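Local coordinates for DNA mismatch repair protein MutS (Thermus aquaticus, PDB 1EWQ) that probably recognises mismatched base pairs in DNA at the start of mismatch repair and has a weak ATPase activity, at residues 418-429 / 478-488. Sequence-based numbering, arbitrary orientation.
Sequences GVAYFLELEERE and LPEMKEKEREV
The aliphatic chain of Lys-484 crosses over one face of the Tyr-421 ring. Lys-484 CB begins 3.8 Å from Tyr-421 CE2; Lys-484 CG then stands over the ring centre, 3.5 Å from the centroid and 12° off the normal, a CH-pi contact. Lys-484 CD passes above Tyr-421 CG, and Lys-484 CE comes 3.7 Å from Tyr-421 CD1. The bend at chi2 (-65°) lets the lysine follow the face, its ammonium group running on past the ring. Tyr-421 OH reaches Glu-480 CB at 3.3 Å yet is buried without a polar partner. With an alanine here, the methylenes of Lys-484 would probably lose their aromatic platform, and a gap would be likely to open beside Glu-480 CB. Deeper in, flat Phe-422 is a knob among Met-481, Lys-484, Glu-485 and Val-488, and its ring also stacks with Tyr-448. Apolar Leu-425 and flexible Met-481 fill the buried side, Leu-425 CD2 a tight 3.4 Å from Met-481 CG. Gly-418 CA comes 5.7 Å from Val-488 CA, where a side chain would run into Val-488 CG2. Segments 418-429 and 479-488, nearly antiparallel (151°), lie on helices 406-433 and 479-511, linked through a small antiparallel sheet, as in the clamp region of MutS proteins.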
loop_
_atom_site.group_PDB
_atom_site.type_symbol
_atom_site.label_atom_id
_atom_site.label_comp_id
_atom_site.label_asym_id
_atom_site.label_seq_id
_atom_site.Cartn_x
_atom_site.Cartn_y
_atom_site.Cartn_z
ATOM N N GLY C 418 50.397 24.147 -9.500
ATOM C CA GLY C 418 50.255 23.439 -10.759
ATOM C C GLY C 418 49.121 24.010 -11.591
ATOM O O GLY C 418 49.198 24.057 -12.819
ATOM N N VAL C 419 48.065 24.450 -10.917
ATOM C CA VAL C 419 46.907 25.022 -11.590
ATOM C C VAL C 419 47.170 26.471 -12.003
ATOM O O VAL C 419 46.689 26.924 -13.039
ATOM C CB VAL C 419 45.650 24.955 -10.682
ATOM C CG1 VAL C 419 44.486 25.705 -11.321
ATOM C CG2 VAL C 419 45.262 23.504 -10.455
ATOM N N ALA C 420 47.937 27.193 -11.196
ATOM C CA ALA C 420 48.252 28.584 -11.504
ATOM C C ALA C 420 49.017 28.648 -12.823
ATOM O O ALA C 420 48.833 29.568 -13.623
ATOM C CB ALA C 420 49.086 29.191 -10.386
ATOM N N TYR C 421 49.877 27.657 -13.034
ATOM C CA TYR C 421 50.676 27.571 -14.244
ATOM C C TYR C 421 49.824 27.754 -15.495
ATOM O O TYR C 421 50.159 28.548 -16.372
ATOM C CB TYR C 421 51.368 26.213 -14.322
ATOM C CG TYR C 421 51.984 25.940 -15.677
ATOM C CD1 TYR C 421 53.262 26.397 -15.987
ATOM C CD2 TYR C 421 51.277 25.238 -16.656
ATOM C CE1 TYR C 421 53.823 26.163 -17.236
ATOM C CE2 TYR C 421 51.828 25.000 -17.908
ATOM C CZ TYR C 421 53.102 25.465 -18.190
ATOM O OH TYR C 421 53.656 25.237 -19.425
ATOM N N PHE C 422 48.726 27.007 -15.580
ATOM C CA PHE C 422 47.860 27.088 -16.748
ATOM C C PHE C 422 47.216 28.453 -16.927
ATOM O O PHE C 422 47.050 28.924 -18.056
ATOM C CB PHE C 422 46.791 25.996 -16.695
ATOM C CG PHE C 422 47.348 24.610 -16.832
ATOM C CD1 PHE C 422 47.468 23.777 -15.723
ATOM C CD2 PHE C 422 47.789 24.145 -18.069
ATOM C CE1 PHE C 422 48.022 22.504 -15.846
ATOM C CE2 PHE C 422 48.345 22.874 -18.200
ATOM C CZ PHE C 422 48.462 22.054 -17.086
ATOM N N LEU C 423 46.866 29.093 -15.818
ATOM C CA LEU C 423 46.252 30.408 -15.876
ATOM C C LEU C 423 47.246 31.399 -16.466
ATOM O O LEU C 423 46.881 32.265 -17.263
ATOM C CB LEU C 423 45.840 30.861 -14.476
ATOM C CG LEU C 423 44.940 32.094 -14.407
ATOM C CD1 LEU C 423 43.631 31.817 -15.128
ATOM C CD2 LEU C 423 44.678 32.439 -12.953
ATOM N N GLU C 424 48.507 31.266 -16.069
ATOM C CA GLU C 424 49.568 32.137 -16.562
ATOM C C GLU C 424 49.848 31.835 -18.028
ATOM O O GLU C 424 50.147 32.736 -18.807
ATOM C CB GLU C 424 50.844 31.926 -15.748
ATOM C CG GLU C 424 50.816 32.570 -14.371
ATOM C CD GLU C 424 51.722 31.864 -13.379
ATOM O OE1 GLU C 424 52.785 31.344 -13.794
ATOM O OE2 GLU C 424 51.371 31.836 -12.176
ATOM N N LEU C 425 49.755 30.562 -18.398
ATOM C CA LEU C 425 49.999 30.164 -19.772
ATOM C C LEU C 425 49.004 30.854 -20.708
ATOM O O LEU C 425 49.383 31.354 -21.763
ATOM C CB LEU C 425 49.876 28.647 -19.913
ATOM C CG LEU C 425 50.337 28.061 -21.246
ATOM C CD1 LEU C 425 51.846 28.216 -21.346
ATOM C CD2 LEU C 425 49.935 26.592 -21.355
ATOM N N GLU C 426 47.733 30.882 -20.320
ATOM C CA GLU C 426 46.708 31.511 -21.147
ATOM C C GLU C 426 47.078 32.954 -21.448
ATOM O O GLU C 426 46.863 33.438 -22.558
ATOM C CB GLU C 426 45.342 31.486 -20.453
ATOM C CG GLU C 426 44.217 31.975 -21.359
ATOM C CD GLU C 426 42.867 32.019 -20.676
ATOM O OE1 GLU C 426 42.619 32.963 -19.899
ATOM O OE2 GLU C 426 42.054 31.103 -20.915
ATOM N N GLU C 427 47.638 33.631 -20.451
ATOM C CA GLU C 427 48.026 35.026 -20.594
ATOM C C GLU C 427 49.297 35.196 -21.426
ATOM O O GLU C 427 49.409 36.134 -22.210
ATOM C CB GLU C 427 48.205 35.662 -19.216
ATOM C CG GLU C 427 48.225 37.169 -19.273
ATOM C CD GLU C 427 47.077 37.724 -20.110
ATOM O OE1 GLU C 427 45.901 37.578 -19.695
ATOM O OE2 GLU C 427 47.355 38.295 -21.191
ATOM N N ARG C 428 50.246 34.281 -21.263
ATOM C CA ARG C 428 51.482 34.338 -22.030
ATOM C C ARG C 428 51.166 34.176 -23.520
ATOM O O ARG C 428 51.611 34.972 -24.355
ATOM C CB ARG C 428 52.437 33.220 -21.609
ATOM C CG ARG C 428 53.802 33.311 -22.283
ATOM C CD ARG C 428 54.642 32.061 -22.069
ATOM N NE ARG C 428 54.188 30.954 -22.906
ATOM C CZ ARG C 428 54.685 29.721 -22.852
ATOM N NH1 ARG C 428 55.659 29.433 -21.996
ATOM N NH2 ARG C 428 54.207 28.773 -23.656
ATOM N N GLU C 429 50.389 33.146 -23.846
ATOM C CA GLU C 429 50.040 32.870 -25.231
ATOM C C GLU C 429 49.156 33.917 -25.912
ATOM O O GLU C 429 49.272 34.117 -27.120
ATOM C CB GLU C 429 49.411 31.483 -25.344
ATOM C CG GLU C 429 50.423 30.363 -25.157
ATOM C CD GLU C 429 51.615 30.499 -26.091
ATOM O OE1 GLU C 429 51.435 30.401 -27.321
ATOM O OE2 GLU C 429 52.739 30.710 -25.593
ATOM N N LEU C 478 50.936 22.248 -26.313
ATOM C CA LEU C 478 52.327 22.656 -26.380
ATOM C C LEU C 478 53.044 21.615 -25.521
ATOM O O LEU C 478 52.454 21.055 -24.595
ATOM C CB LEU C 478 52.532 24.060 -25.794
ATOM C CG LEU C 478 52.074 25.281 -26.602
ATOM C CD1 LEU C 478 52.530 26.545 -25.893
ATOM C CD2 LEU C 478 52.669 25.247 -28.004
ATOM N N PRO C 479 54.314 21.323 -25.834
ATOM C CA PRO C 479 55.118 20.343 -25.092
ATOM C C PRO C 479 55.208 20.601 -23.577
ATOM O O PRO C 479 55.153 19.666 -22.771
ATOM C CB PRO C 479 56.478 20.437 -25.779
ATOM C CG PRO C 479 56.099 20.740 -27.208
ATOM C CD PRO C 479 55.038 21.807 -27.024
ATOM N N GLU C 480 55.350 21.868 -23.200
ATOM C CA GLU C 480 55.453 22.259 -21.793
ATOM C C GLU C 480 54.230 21.845 -20.978
ATOM O O GLU C 480 54.338 21.519 -19.796
ATOM C CB GLU C 480 55.624 23.780 -21.692
ATOM C CG GLU C 480 57.008 24.258 -21.264
ATOM C CD GLU C 480 57.259 24.106 -19.769
ATOM O OE1 GLU C 480 57.396 22.955 -19.290
ATOM O OE2 GLU C 480 57.313 25.146 -19.070
HETATM N N MSE C 481 53.067 21.869 -21.623
HETATM C CA MSE C 481 51.802 21.529 -20.981
HETATM C C MSE C 481 51.655 20.065 -20.616
HETATM O O MSE C 481 51.187 19.734 -19.531
HETATM C CB MSE C 481 50.648 21.913 -21.894
HETATM C CG MSE C 481 50.546 23.384 -22.168
HETATM SE SE MSE C 481 49.183 23.664 -23.470
HETATM C CE MSE C 481 47.645 23.134 -22.428
ATOM N N LYS C 482 52.020 19.197 -21.549
ATOM C CA LYS C 482 51.928 17.764 -21.340
ATOM C C LYS C 482 52.613 17.411 -20.024
ATOM O O LYS C 482 52.082 16.646 -19.215
ATOM C CB LYS C 482 52.587 17.039 -22.518
ATOM C CG LYS C 482 52.611 15.521 -22.424
ATOM C CD LYS C 482 52.966 14.862 -23.771
ATOM C CE LYS C 482 54.244 15.425 -24.409
ATOM N NZ LYS C 482 54.055 16.777 -25.041
ATOM N N GLU C 483 53.788 17.994 -19.811
ATOM C CA GLU C 483 54.558 17.763 -18.596
ATOM C C GLU C 483 53.776 18.209 -17.371
ATOM O O GLU C 483 53.575 17.433 -16.434
ATOM C CB GLU C 483 55.870 18.543 -18.652
ATOM C CG GLU C 483 56.676 18.495 -17.364
ATOM C CD GLU C 483 57.671 19.631 -17.270
ATOM O OE1 GLU C 483 58.503 19.757 -18.194
ATOM O OE2 GLU C 483 57.616 20.399 -16.278
ATOM N N LYS C 484 53.355 19.471 -17.385
ATOM C CA LYS C 484 52.601 20.051 -16.281
ATOM C C LYS C 484 51.307 19.312 -15.989
ATOM O O LYS C 484 50.950 19.112 -14.828
ATOM C CB LYS C 484 52.299 21.520 -16.565
ATOM C CG LYS C 484 53.453 22.441 -16.243
ATOM C CD LYS C 484 53.730 22.425 -14.750
ATOM C CE LYS C 484 54.819 23.409 -14.370
ATOM N NZ LYS C 484 54.974 23.480 -12.887
ATOM N N GLU C 485 50.600 18.907 -17.035
ATOM C CA GLU C 485 49.353 18.184 -16.842
ATOM C C GLU C 485 49.614 16.947 -15.988
ATOM O O GLU C 485 49.002 16.778 -14.935
ATOM C CB GLU C 485 48.755 17.769 -18.182
ATOM C CG GLU C 485 47.464 16.989 -18.039
ATOM C CD GLU C 485 46.854 16.623 -19.370
ATOM O OE1 GLU C 485 46.636 17.540 -20.182
ATOM O OE2 GLU C 485 46.593 15.423 -19.605
ATOM N N ARG C 486 50.529 16.094 -16.449
ATOM C CA ARG C 486 50.891 14.866 -15.739
ATOM C C ARG C 486 51.245 15.138 -14.281
ATOM O O ARG C 486 51.052 14.283 -13.417
ATOM C CB ARG C 486 52.085 14.189 -16.422
ATOM C CG ARG C 486 51.781 13.609 -17.793
ATOM C CD ARG C 486 53.053 13.516 -18.632
ATOM N NE ARG C 486 52.810 12.941 -19.956
ATOM C CZ ARG C 486 53.676 13.003 -20.965
ATOM N NH1 ARG C 486 54.841 13.621 -20.797
ATOM N NH2 ARG C 486 53.385 12.447 -22.137
ATOM N N GLU C 487 51.772 16.328 -14.020
ATOM C CA GLU C 487 52.155 16.725 -12.674
ATOM C C GLU C 487 50.902 16.941 -11.826
ATOM O O GLU C 487 50.771 16.379 -10.744
ATOM C CB GLU C 487 52.986 18.013 -12.733
ATOM C CG GLU C 487 53.471 18.548 -11.390
ATOM C CD GLU C 487 54.320 17.545 -10.626
ATOM O OE1 GLU C 487 54.849 16.600 -11.259
ATOM O OE2 GLU C 487 54.469 17.709 -9.393
ATOM N N VAL C 488 49.984 17.760 -12.329
ATOM C CA VAL C 488 48.745 18.049 -11.628
ATOM C C VAL C 488 48.006 16.755 -11.298
ATOM O O VAL C 488 47.459 16.606 -10.205
ATOM C CB VAL C 488 47.842 18.981 -12.473
ATOM C CG1 VAL C 488 46.412 18.934 -11.975
ATOM C CG2 VAL C 488 48.368 20.409 -12.393
#